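Local coordinates for protein catechol 2,3-dioxygenase (Pseudomonas sp. KL28, PDB 3HQ0) that probably catalyses the iron(II)-dependent extradiol cleavage of catechol by dioxygen, giving 2-hydroxy-6-oxohexa-2,4-dienoate, at residues Ile23-Asn28 with Ala258-Gly263; Tyr176-Val181 with Trp193-His198; His198-Ile203 with Tyr273-Asp278. One frame throughout, in Å; residues are numbered along the deposited sequence.

Overall arrangement
Contacts 2 and 3 are neighbours, their centres about 6 Å apart and sharing His-198; contact 1 lies on the opposite side of the chain's centre, about 29 Å from each, centre to centre. Contact 1 joins helix 19-29 of the N-terminal half to the turn after strand 254-259, which belongs to the C-terminal mixed sheet. Contact 2 is a hairpin in that sheet, and contact 3 pairs two loops that lead from its strands. Along the chain, contact 2 is nested within the span closed by contact 1 and precedes contact 3, whose segments alternate with those of contact 1. Contact 1 ties the two halves together; contacts 2 and 3 lie where the iron-bearing half meets a second subunit.

Contact 1: residues Ile23-Asn28 with Ala258-Gly263; sequences IHFYRN and AWDPSG
Phe-25 reaches from helix 19-29 onto the turn at Asp-260 and Pro-261. Its CB already points toward the turn, and chi1 178° swings the ring away from the backbone N and against Pro-261 CD. Phe-25 CB lies 3.7 Å from Pro-261 CG, and the ring turns one face to the proline: Pro-261 CD sits 3.5 Å from the ring centroid and 20° off the normal, a close CH-pi contact. Ring carbons CD1 and CE1 of Phe-25 make van der Waals contact with Asp-260 OD2, CD1 at 3.3 Å, ring and carboxylate planes being 55° apart. At the tip, Phe-25 CZ meets the Trp-259 backbone O obliquely at 3.6 Å. From the next residue, the Tyr-26 hydroxyl approaches the Asp-260 carboxylate, but the modelled spacing is too tight for the exact bond geometry to be trusted; that hydroxyl is also hydrogen-bonded to Tyr-56 OH. The Asp-260 to Gly-263 segment is a type I beta turn joining strand 254-259 to strand 265-270, the strand that carries the iron ligand Glu-267. A helix of the N-terminal VOC module packed on a hairpin turn of the C-terminal one belongs to the two-module architecture of extradiol dioxygenases.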
loop_
_atom_site.group_PDB
_atom_site.type_symbol
_atom_site.label_atom_id
_atom_site.label_comp_id
_atom_site.label_asym_id
_atom_site.label_seq_id
_atom_site.Cartn_x
_atom_site.Cartn_y
_atom_site.Cartn_z
ATOM N N ILE A 23 -26.591 6.732 15.228
ATOM C CA ILE A 23 -26.873 5.710 14.225
ATOM C C ILE A 23 -26.296 6.108 12.868
ATOM O O ILE A 23 -25.745 5.273 12.149
ATOM C CB ILE A 23 -28.393 5.491 14.071
ATOM C CG1 ILE A 23 -29.019 5.215 15.443
ATOM C CG2 ILE A 23 -28.659 4.327 13.135
ATOM C CD1 ILE A 23 -30.539 5.064 15.419
ATOM N N HIS A 24 -26.429 7.390 12.533
ATOM C CA HIS A 24 -25.929 7.921 11.269
ATOM C C HIS A 24 -24.409 7.895 11.226
ATOM O O HIS A 24 -23.815 7.567 10.203
ATOM C CB HIS A 24 -26.429 9.356 11.070
ATOM C CG HIS A 24 -25.683 10.127 10.023
ATOM N ND1 HIS A 24 -24.730 11.076 10.333
ATOM C CD2 HIS A 24 -25.764 10.104 8.672
ATOM C CE1 HIS A 24 -24.262 11.606 9.218
ATOM N NE2 HIS A 24 -24.873 11.035 8.196
ATOM N N PHE A 25 -23.787 8.247 12.343
ATOM C CA PHE A 25 -22.336 8.257 12.417
ATOM C C PHE A 25 -21.780 6.843 12.292
ATOM O O PHE A 25 -20.826 6.612 11.549
ATOM C CB PHE A 25 -21.880 8.899 13.733
ATOM C CG PHE A 25 -20.394 8.906 13.920
ATOM C CD1 PHE A 25 -19.749 7.835 14.531
ATOM C CD2 PHE A 25 -19.631 9.969 13.453
ATOM C CE1 PHE A 25 -18.372 7.820 14.672
ATOM C CE2 PHE A 25 -18.248 9.964 13.589
ATOM C CZ PHE A 25 -17.616 8.888 14.197
ATOM N N TYR A 26 -22.390 5.893 12.995
ATOM C CA TYR A 26 -21.914 4.516 12.955
ATOM C C TYR A 26 -22.251 3.712 11.706
ATOM O O TYR A 26 -21.548 2.751 11.388
ATOM C CB TYR A 26 -22.367 3.767 14.215
ATOM C CG TYR A 26 -21.516 4.124 15.416
ATOM C CD1 TYR A 26 -20.190 3.706 15.496
ATOM C CD2 TYR A 26 -22.007 4.940 16.431
ATOM C CE1 TYR A 26 -19.374 4.093 16.559
ATOM C CE2 TYR A 26 -21.200 5.338 17.492
ATOM C CZ TYR A 26 -19.886 4.907 17.549
ATOM O OH TYR A 26 -19.084 5.278 18.599
ATOM N N ARG A 27 -23.296 4.098 10.979
ATOM C CA ARG A 27 -23.645 3.362 9.767
ATOM C C ARG A 27 -23.112 4.034 8.506
ATOM O O ARG A 27 -22.845 3.356 7.512
ATOM C CB ARG A 27 -25.168 3.184 9.648
ATOM C CG ARG A 27 -25.583 2.136 8.595
ATOM C CD ARG A 27 -27.103 1.908 8.535
ATOM N NE ARG A 27 -27.802 2.876 7.687
ATOM C CZ ARG A 27 -27.634 2.980 6.370
ATOM N NH1 ARG A 27 -26.787 2.174 5.740
ATOM N NH2 ARG A 27 -28.313 3.888 5.678
ATOM N N ASN A 28 -22.945 5.357 8.558
ATOM C CA ASN A 28 -22.475 6.143 7.409
ATOM C C ASN A 28 -21.019 6.569 7.434
ATOM O O ASN A 28 -20.375 6.620 6.394
ATOM C CB ASN A 28 -23.319 7.405 7.251
ATOM C CG ASN A 28 -24.718 7.111 6.795
ATOM O OD1 ASN A 28 -25.616 7.921 7.000
ATOM N ND2 ASN A 28 -24.917 5.951 6.163
ATOM N N ALA A 258 -10.117 8.741 16.857
ATOM C CA ALA A 258 -11.107 9.775 16.578
ATOM C C ALA A 258 -12.279 9.624 17.536
ATOM O O ALA A 258 -12.388 8.622 18.250
ATOM C CB ALA A 258 -11.580 9.693 15.134
ATOM N N TRP A 259 -13.149 10.627 17.542
ATOM C CA TRP A 259 -14.297 10.627 18.428
ATOM C C TRP A 259 -15.656 10.490 17.778
ATOM O O TRP A 259 -15.887 10.905 16.640
ATOM C CB TRP A 259 -14.321 11.910 19.260
ATOM C CG TRP A 259 -13.280 11.996 20.315
ATOM C CD1 TRP A 259 -13.230 11.289 21.482
ATOM C CD2 TRP A 259 -12.144 12.865 20.321
ATOM N NE1 TRP A 259 -12.135 11.670 22.219
ATOM C CE2 TRP A 259 -11.451 12.637 21.530
ATOM C CE3 TRP A 259 -11.648 13.819 19.424
ATOM C CZ2 TRP A 259 -10.284 13.328 21.867
ATOM C CZ3 TRP A 259 -10.490 14.508 19.757
ATOM C CH2 TRP A 259 -9.820 14.258 20.971
ATOM N N ASP A 260 -16.545 9.919 18.578
ATOM C CA ASP A 260 -17.952 9.693 18.290
ATOM C C ASP A 260 -18.582 11.084 18.434
ATOM O O ASP A 260 -17.959 11.987 18.989
ATOM C CB ASP A 260 -18.499 8.819 19.416
ATOM C CG ASP A 260 -19.596 7.918 18.980
ATOM O OD1 ASP A 260 -20.085 7.161 19.847
ATOM O OD2 ASP A 260 -19.958 7.955 17.783
ATOM N N PRO A 261 -19.806 11.284 17.919
ATOM C CA PRO A 261 -20.372 12.626 18.106
ATOM C C PRO A 261 -20.672 12.835 19.602
ATOM O O PRO A 261 -20.740 13.963 20.082
ATOM C CB PRO A 261 -21.636 12.588 17.252
ATOM C CG PRO A 261 -21.214 11.721 16.111
ATOM C CD PRO A 261 -20.482 10.587 16.812
ATOM N N SER A 262 -20.836 11.732 20.330
ATOM C CA SER A 262 -21.117 11.777 21.765
ATOM C C SER A 262 -19.826 11.911 22.559
ATOM O O SER A 262 -19.845 12.137 23.775
ATOM C CB SER A 262 -21.845 10.507 22.207
ATOM O OG SER A 262 -23.096 10.366 21.556
ATOM N N GLY A 263 -18.699 11.764 21.873
ATOM C CA GLY A 263 -17.425 11.871 22.551
ATOM C C GLY A 263 -16.804 10.536 22.921
ATOM O O GLY A 263 -15.932 10.476 23.784
#

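Contact 2: residues Tyr176-Val181 with Trp193-His198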
loop_
_atom_site.group_PDB
_atom_site.type_symbol
_atom_site.label_atom_id
_atom_site.label_comp_id
_atom_site.label_asym_id
_atom_site.label_seq_id
_atom_site.Cartn_x
_atom_site.Cartn_y
_atom_site.Cartn_z
ATOM N N TYR A 176 -2.882 -13.823 28.249
ATOM C CA TYR A 176 -1.472 -13.699 28.594
ATOM C C TYR A 176 -0.992 -12.302 28.227
ATOM O O TYR A 176 -1.527 -11.674 27.308
ATOM C CB TYR A 176 -0.632 -14.771 27.890
ATOM C CG TYR A 176 -0.560 -14.658 26.389
ATOM C CD1 TYR A 176 0.581 -14.152 25.760
ATOM C CD2 TYR A 176 -1.612 -15.102 25.587
ATOM C CE1 TYR A 176 0.673 -14.096 24.366
ATOM C CE2 TYR A 176 -1.530 -15.048 24.196
ATOM C CZ TYR A 176 -0.387 -14.545 23.596
ATOM O OH TYR A 176 -0.315 -14.495 22.223
ATOM N N LEU A 177 0.007 -11.818 28.963
ATOM C CA LEU A 177 0.555 -10.484 28.740
ATOM C C LEU A 177 1.411 -10.434 27.491
ATOM O O LEU A 177 2.358 -11.196 27.361
ATOM C CB LEU A 177 1.415 -10.054 29.932
ATOM C CG LEU A 177 0.978 -8.870 30.799
ATOM C CD1 LEU A 177 2.101 -8.556 31.774
ATOM C CD2 LEU A 177 0.681 -7.640 29.951
ATOM N N VAL A 178 1.078 -9.533 26.574
ATOM C CA VAL A 178 1.863 -9.386 25.359
ATOM C C VAL A 178 2.816 -8.206 25.526
ATOM O O VAL A 178 3.994 -8.298 25.190
ATOM C CB VAL A 178 0.971 -9.140 24.119
ATOM C CG1 VAL A 178 1.834 -9.154 22.860
ATOM C CG2 VAL A 178 -0.111 -10.205 24.030
ATOM N N GLU A 179 2.300 -7.092 26.043
ATOM C CA GLU A 179 3.126 -5.907 26.262
ATOM C C GLU A 179 2.745 -5.222 27.566
ATOM O O GLU A 179 1.641 -5.405 28.079
ATOM C CB GLU A 179 2.984 -4.903 25.110
ATOM C CG GLU A 179 3.300 -5.464 23.729
ATOM C CD GLU A 179 3.575 -4.374 22.705
ATOM O OE1 GLU A 179 3.063 -3.248 22.885
ATOM O OE2 GLU A 179 4.299 -4.644 21.717
ATOM N N ARG A 180 3.669 -4.436 28.103
ATOM C CA ARG A 180 3.411 -3.721 29.340
ATOM C C ARG A 180 4.158 -2.400 29.340
ATOM O O ARG A 180 5.112 -2.206 28.584
ATOM C CB ARG A 180 3.882 -4.542 30.547
ATOM C CG ARG A 180 5.312 -4.240 30.960
ATOM C CD ARG A 180 6.199 -5.455 30.903
ATOM N NE ARG A 180 5.969 -6.383 32.005
ATOM C CZ ARG A 180 6.672 -7.499 32.183
ATOM N NH1 ARG A 180 7.639 -7.810 31.330
ATOM N NH2 ARG A 180 6.411 -8.307 33.204
ATOM N N VAL A 181 3.705 -1.499 30.200
ATOM C CA VAL A 181 4.337 -0.203 30.379
ATOM C C VAL A 181 4.766 -0.220 31.840
ATOM O O VAL A 181 3.933 -0.383 32.733
ATOM C CB VAL A 181 3.356 0.964 30.175
ATOM C CG1 VAL A 181 3.983 2.251 30.684
ATOM C CG2 VAL A 181 2.997 1.100 28.701
ATOM N N TRP A 193 -1.313 -4.964 27.970
ATOM C CA TRP A 193 -1.966 -5.342 26.732
ATOM C C TRP A 193 -2.080 -6.854 26.785
ATOM O O TRP A 193 -1.079 -7.576 26.757
ATOM C CB TRP A 193 -1.128 -4.857 25.549
ATOM C CG TRP A 193 -1.308 -3.381 25.319
ATOM C CD1 TRP A 193 -2.115 -2.792 24.386
ATOM C CD2 TRP A 193 -0.754 -2.315 26.099
ATOM N NE1 TRP A 193 -2.102 -1.429 24.540
ATOM C CE2 TRP A 193 -1.277 -1.107 25.584
ATOM C CE3 TRP A 193 0.134 -2.261 27.187
ATOM C CZ2 TRP A 193 -0.945 0.144 26.116
ATOM C CZ3 TRP A 193 0.466 -1.016 27.719
ATOM C CH2 TRP A 193 -0.076 0.171 27.180
ATOM N N LEU A 194 -3.319 -7.319 26.882
ATOM C CA LEU A 194 -3.619 -8.731 27.015
ATOM C C LEU A 194 -4.210 -9.384 25.765
ATOM O O LEU A 194 -4.948 -8.761 24.993
ATOM C CB LEU A 194 -4.582 -8.913 28.194
ATOM C CG LEU A 194 -4.119 -8.308 29.530
ATOM C CD1 LEU A 194 -5.318 -8.167 30.472
ATOM C CD2 LEU A 194 -3.037 -9.188 30.157
ATOM N N SER A 195 -3.896 -10.663 25.597
ATOM C CA SER A 195 -4.375 -11.430 24.461
ATOM C C SER A 195 -4.907 -12.790 24.902
ATOM O O SER A 195 -4.456 -13.354 25.902
ATOM C CB SER A 195 -3.245 -11.612 23.440
ATOM O OG SER A 195 -3.586 -12.581 22.461
ATOM N N CYS A 196 -5.904 -13.284 24.172
ATOM C CA CYS A 196 -6.494 -14.592 24.442
ATOM C C CYS A 196 -6.434 -15.360 23.123
ATOM O O CYS A 196 -7.213 -16.290 22.884
ATOM C CB CYS A 196 -7.954 -14.440 24.916
ATOM S SG CYS A 196 -9.098 -13.705 23.699
ATOM N N SER A 197 -5.470 -14.982 22.283
ATOM C CA SER A 197 -5.301 -15.566 20.946
ATOM C C SER A 197 -3.872 -15.308 20.470
ATOM O O SER A 197 -2.946 -15.295 21.276
ATOM C CB SER A 197 -6.278 -14.878 19.990
ATOM O OG SER A 197 -6.057 -13.471 19.984
ATOM N N HIS A 198 -3.671 -15.136 19.167
ATOM C CA HIS A 198 -2.328 -14.788 18.713
ATOM C C HIS A 198 -2.293 -13.365 18.170
ATOM O O HIS A 198 -1.455 -13.005 17.335
ATOM C CB HIS A 198 -1.741 -15.792 17.698
ATOM C CG HIS A 198 -2.599 -16.066 16.507
ATOM N ND1 HIS A 198 -3.483 -17.123 16.456
ATOM C CD2 HIS A 198 -2.641 -15.480 15.286
ATOM C CE1 HIS A 198 -4.025 -17.184 15.251
ATOM N NE2 HIS A 198 -3.532 -16.198 14.522
#
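Trp-193 buries the most surface here, its indole lying along strand 176-182. Glu-179 O and Arg-180 CA sit at the edge of the ring system, near its plane, while Val-181 CG2 comes obliquely to 3.4 Å from Trp-193 CZ3. Beyond this hairpin the indole meets His-201 edge-to-face, with the bound iron about 6 Å from the side chain. The Trp-193 backbone is held as well: its N donates to Glu-179 O at 3.0 Å, and its O accepts from Val-178 N at 2.9 Å in a nearly straight bond (168° at the hydrogen), with a weaker, longer one from Glu-179 N. Val-178 and Glu-179 thus both face Trp-193, a classic beta bulge that shifts the register of this antiparallel hairpin within the C-terminal glyoxalase-type sheet. Beyond the bulge, Tyr-176 and Ser-195 form a hydrogen-bonded pair, each backbone N donating to the other's carbonyl O. Tyr-176 CG sits between the backbone N and the carbonyl carbon (chi1 66°), and the ring runs past Ser-195 to the loop that follows; Tyr-176 OH donates to Ser-197 O at 2.9 Å, the acceptor lying at the ring edge and the bond in the carbonyl plane. Ser-195 OG accepts from Ser-197 N at 3.1 Å in an ST turn and also bonds to Lys-199 O, while Ser-195 CB presses tightly on Val-178 CG2, 3.5 Å away.

Contact 3: residues His198-Ile203 with Tyr273-Asp278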
loop_
_atom_site.group_PDB
_atom_site.type_symbol
_atom_site.label_atom_id
_atom_site.label_comp_id
_atom_site.label_asym_id
_atom_site.label_seq_id
_atom_site.Cartn_x
_atom_site.Cartn_y
_atom_site.Cartn_z
ATOM N N HIS A 198 -3.671 -15.136 19.167
ATOM C CA HIS A 198 -2.328 -14.788 18.713
ATOM C C HIS A 198 -2.293 -13.365 18.170
ATOM O O HIS A 198 -1.455 -13.005 17.335
ATOM C CB HIS A 198 -1.741 -15.792 17.698
ATOM C CG HIS A 198 -2.599 -16.066 16.507
ATOM N ND1 HIS A 198 -3.483 -17.123 16.456
ATOM C CD2 HIS A 198 -2.641 -15.480 15.286
ATOM C CE1 HIS A 198 -4.025 -17.184 15.251
ATOM N NE2 HIS A 198 -3.532 -16.198 14.522
ATOM N N LYS A 199 -3.219 -12.546 18.669
ATOM C CA LYS A 199 -3.275 -11.139 18.292
ATOM C C LYS A 199 -2.452 -10.390 19.334
ATOM O O LYS A 199 -2.269 -10.885 20.448
ATOM C CB LYS A 199 -4.720 -10.632 18.301
ATOM C CG LYS A 199 -5.616 -11.319 17.277
ATOM C CD LYS A 199 -6.934 -10.598 17.115
ATOM C CE LYS A 199 -7.661 -10.474 18.425
ATOM N NZ LYS A 199 -8.710 -9.414 18.380
ATOM N N VAL A 200 -1.945 -9.214 18.974
ATOM C CA VAL A 200 -1.149 -8.406 19.895
ATOM C C VAL A 200 -1.954 -8.187 21.173
ATOM O O VAL A 200 -1.414 -8.264 22.277
ATOM C CB VAL A 200 -0.765 -7.055 19.258
ATOM C CG1 VAL A 200 -0.017 -6.175 20.267
ATOM C CG2 VAL A 200 0.112 -7.305 18.045
ATOM N N HIS A 201 -3.244 -7.900 21.026
ATOM C CA HIS A 201 -4.095 -7.761 22.190
ATOM C C HIS A 201 -5.586 -7.771 21.880
ATOM O O HIS A 201 -6.055 -7.281 20.839
ATOM C CB HIS A 201 -3.715 -6.529 23.040
ATOM C CG HIS A 201 -3.914 -5.214 22.352
ATOM N ND1 HIS A 201 -3.280 -4.884 21.174
ATOM C CD2 HIS A 201 -4.636 -4.126 22.706
ATOM C CE1 HIS A 201 -3.602 -3.651 20.832
ATOM N NE2 HIS A 201 -4.424 -3.167 21.745
ATOM N N ASP A 202 -6.320 -8.375 22.804
ATOM C CA ASP A 202 -7.752 -8.503 22.716
ATOM C C ASP A 202 -8.405 -7.481 23.641
ATOM O O ASP A 202 -9.575 -7.131 23.472
ATOM C CB ASP A 202 -8.133 -9.932 23.083
ATOM C CG ASP A 202 -7.811 -10.920 21.965
ATOM O OD1 ASP A 202 -8.546 -10.915 20.949
ATOM O OD2 ASP A 202 -6.827 -11.686 22.088
ATOM N N ILE A 203 -7.629 -6.998 24.608
ATOM C CA ILE A 203 -8.078 -5.985 25.560
ATOM C C ILE A 203 -6.845 -5.408 26.263
ATOM O O ILE A 203 -5.832 -6.092 26.406
ATOM C CB ILE A 203 -9.063 -6.568 26.610
ATOM C CG1 ILE A 203 -9.694 -5.423 27.414
ATOM C CG2 ILE A 203 -8.337 -7.523 27.558
ATOM C CD1 ILE A 203 -10.949 -5.834 28.209
ATOM N N TYR A 273 2.467 -7.488 15.177
ATOM C CA TYR A 273 3.131 -8.782 15.034
ATOM C C TYR A 273 2.212 -9.928 15.459
ATOM O O TYR A 273 1.018 -9.718 15.670
ATOM C CB TYR A 273 4.443 -8.812 15.833
ATOM C CG TYR A 273 4.326 -8.378 17.278
ATOM C CD1 TYR A 273 4.157 -9.311 18.309
ATOM C CD2 TYR A 273 4.375 -7.027 17.614
ATOM C CE1 TYR A 273 4.038 -8.896 19.651
ATOM C CE2 TYR A 273 4.257 -6.601 18.934
ATOM C CZ TYR A 273 4.087 -7.537 19.948
ATOM O OH TYR A 273 3.961 -7.088 21.242
ATOM N N HIS A 274 2.771 -11.132 15.599
ATOM C CA HIS A 274 1.979 -12.313 15.936
ATOM C C HIS A 274 2.440 -13.072 17.179
ATOM O O HIS A 274 3.117 -14.102 17.080
ATOM C CB HIS A 274 1.985 -13.265 14.744
ATOM C CG HIS A 274 1.704 -12.593 13.437
ATOM N ND1 HIS A 274 0.428 -12.288 13.014
ATOM C CD2 HIS A 274 2.542 -12.121 12.481
ATOM C CE1 HIS A 274 0.491 -11.658 11.853
ATOM N NE2 HIS A 274 1.761 -11.543 11.509
ATOM N N PRO A 275 2.061 -12.591 18.367
ATOM C CA PRO A 275 2.483 -13.295 19.583
ATOM C C PRO A 275 1.718 -14.602 19.822
ATOM O O PRO A 275 0.615 -14.805 19.312
ATOM C CB PRO A 275 2.231 -12.264 20.683
ATOM C CG PRO A 275 1.010 -11.512 20.158
ATOM C CD PRO A 275 1.368 -11.328 18.688
ATOM N N TYR A 276 2.331 -15.492 20.584
ATOM C CA TYR A 276 1.712 -16.767 20.920
ATOM C C TYR A 276 1.921 -16.927 22.415
ATOM O O TYR A 276 2.806 -16.289 22.989
ATOM C CB TYR A 276 2.365 -17.911 20.132
ATOM C CG TYR A 276 1.826 -18.055 18.720
ATOM C CD1 TYR A 276 0.689 -18.827 18.455
ATOM C CD2 TYR A 276 2.438 -17.394 17.652
ATOM C CE1 TYR A 276 0.176 -18.934 17.150
ATOM C CE2 TYR A 276 1.937 -17.494 16.357
ATOM C CZ TYR A 276 0.813 -18.259 16.110
ATOM O OH TYR A 276 0.341 -18.356 14.823
ATOM N N PRO A 277 1.093 -17.753 23.069
ATOM C CA PRO A 277 1.146 -18.017 24.509
ATOM C C PRO A 277 2.535 -18.260 25.102
ATOM O O PRO A 277 2.808 -17.854 26.230
ATOM C CB PRO A 277 0.237 -19.236 24.665
ATOM C CG PRO A 277 -0.780 -19.027 23.615
ATOM C CD PRO A 277 0.027 -18.551 22.434
ATOM N N ASP A 278 3.409 -18.926 24.354
ATOM C CA ASP A 278 4.752 -19.224 24.855
ATOM C C ASP A 278 5.719 -18.044 24.875
ATOM O O ASP A 278 6.835 -18.165 25.382
ATOM C CB ASP A 278 5.367 -20.379 24.055
ATOM C CG ASP A 278 5.361 -20.130 22.566
ATOM O OD1 ASP A 278 4.279 -19.810 22.023
ATOM O OD2 ASP A 278 6.433 -20.264 21.934
HETATM O O HOH W 1 -1.824 -12.612 14.713
#
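His-198 lays its CB over one face of the Tyr-276 ring, 3.9 Å from the centroid and 17° off the normal, a CH-pi contact displaced toward the rim. The two side chains run side by side in the same direction, yet their rings, near parallel with planes 17° apart and centroids 5.2 Å apart, are slid so far that they barely overlap; it is the Tyr-276 OH that sits over the imidazole. The His-198 ring also stacks on His-198 of the second subunit, so this loop pair is part of a subunit interface. Beside the rings, His-198 CA makes a bent CA-H...O contact of 3.0 Å with Pro-275 O. Pro-275 CG lies 3.4 Å from Lys-199 O, and its CD packs near the His-198 carbonyl. Val-200 adds a second CH-pi contact: CG1 lies anti to the backbone N (chi1 176°), which puts CG2 anti to the carbonyl carbon and over the Tyr-273 ring, 4.2 Å from its centroid and almost on its normal. The Tyr-273 hydroxyl, at the far end, is hydrogen-bonded to Glu-179 of strand 176-182. One water bridges the loops, donating to His-198 O at 2.7 Å and lying in the plane of the His-274 ring, 2.8 Å from ND1. No direct hydrogen bond joins the two loops, so their fit rests on Pro-275, ring faces and C-H groups, and on a bridging water that gives the His-198 carbonyl a polar partner inside the contact.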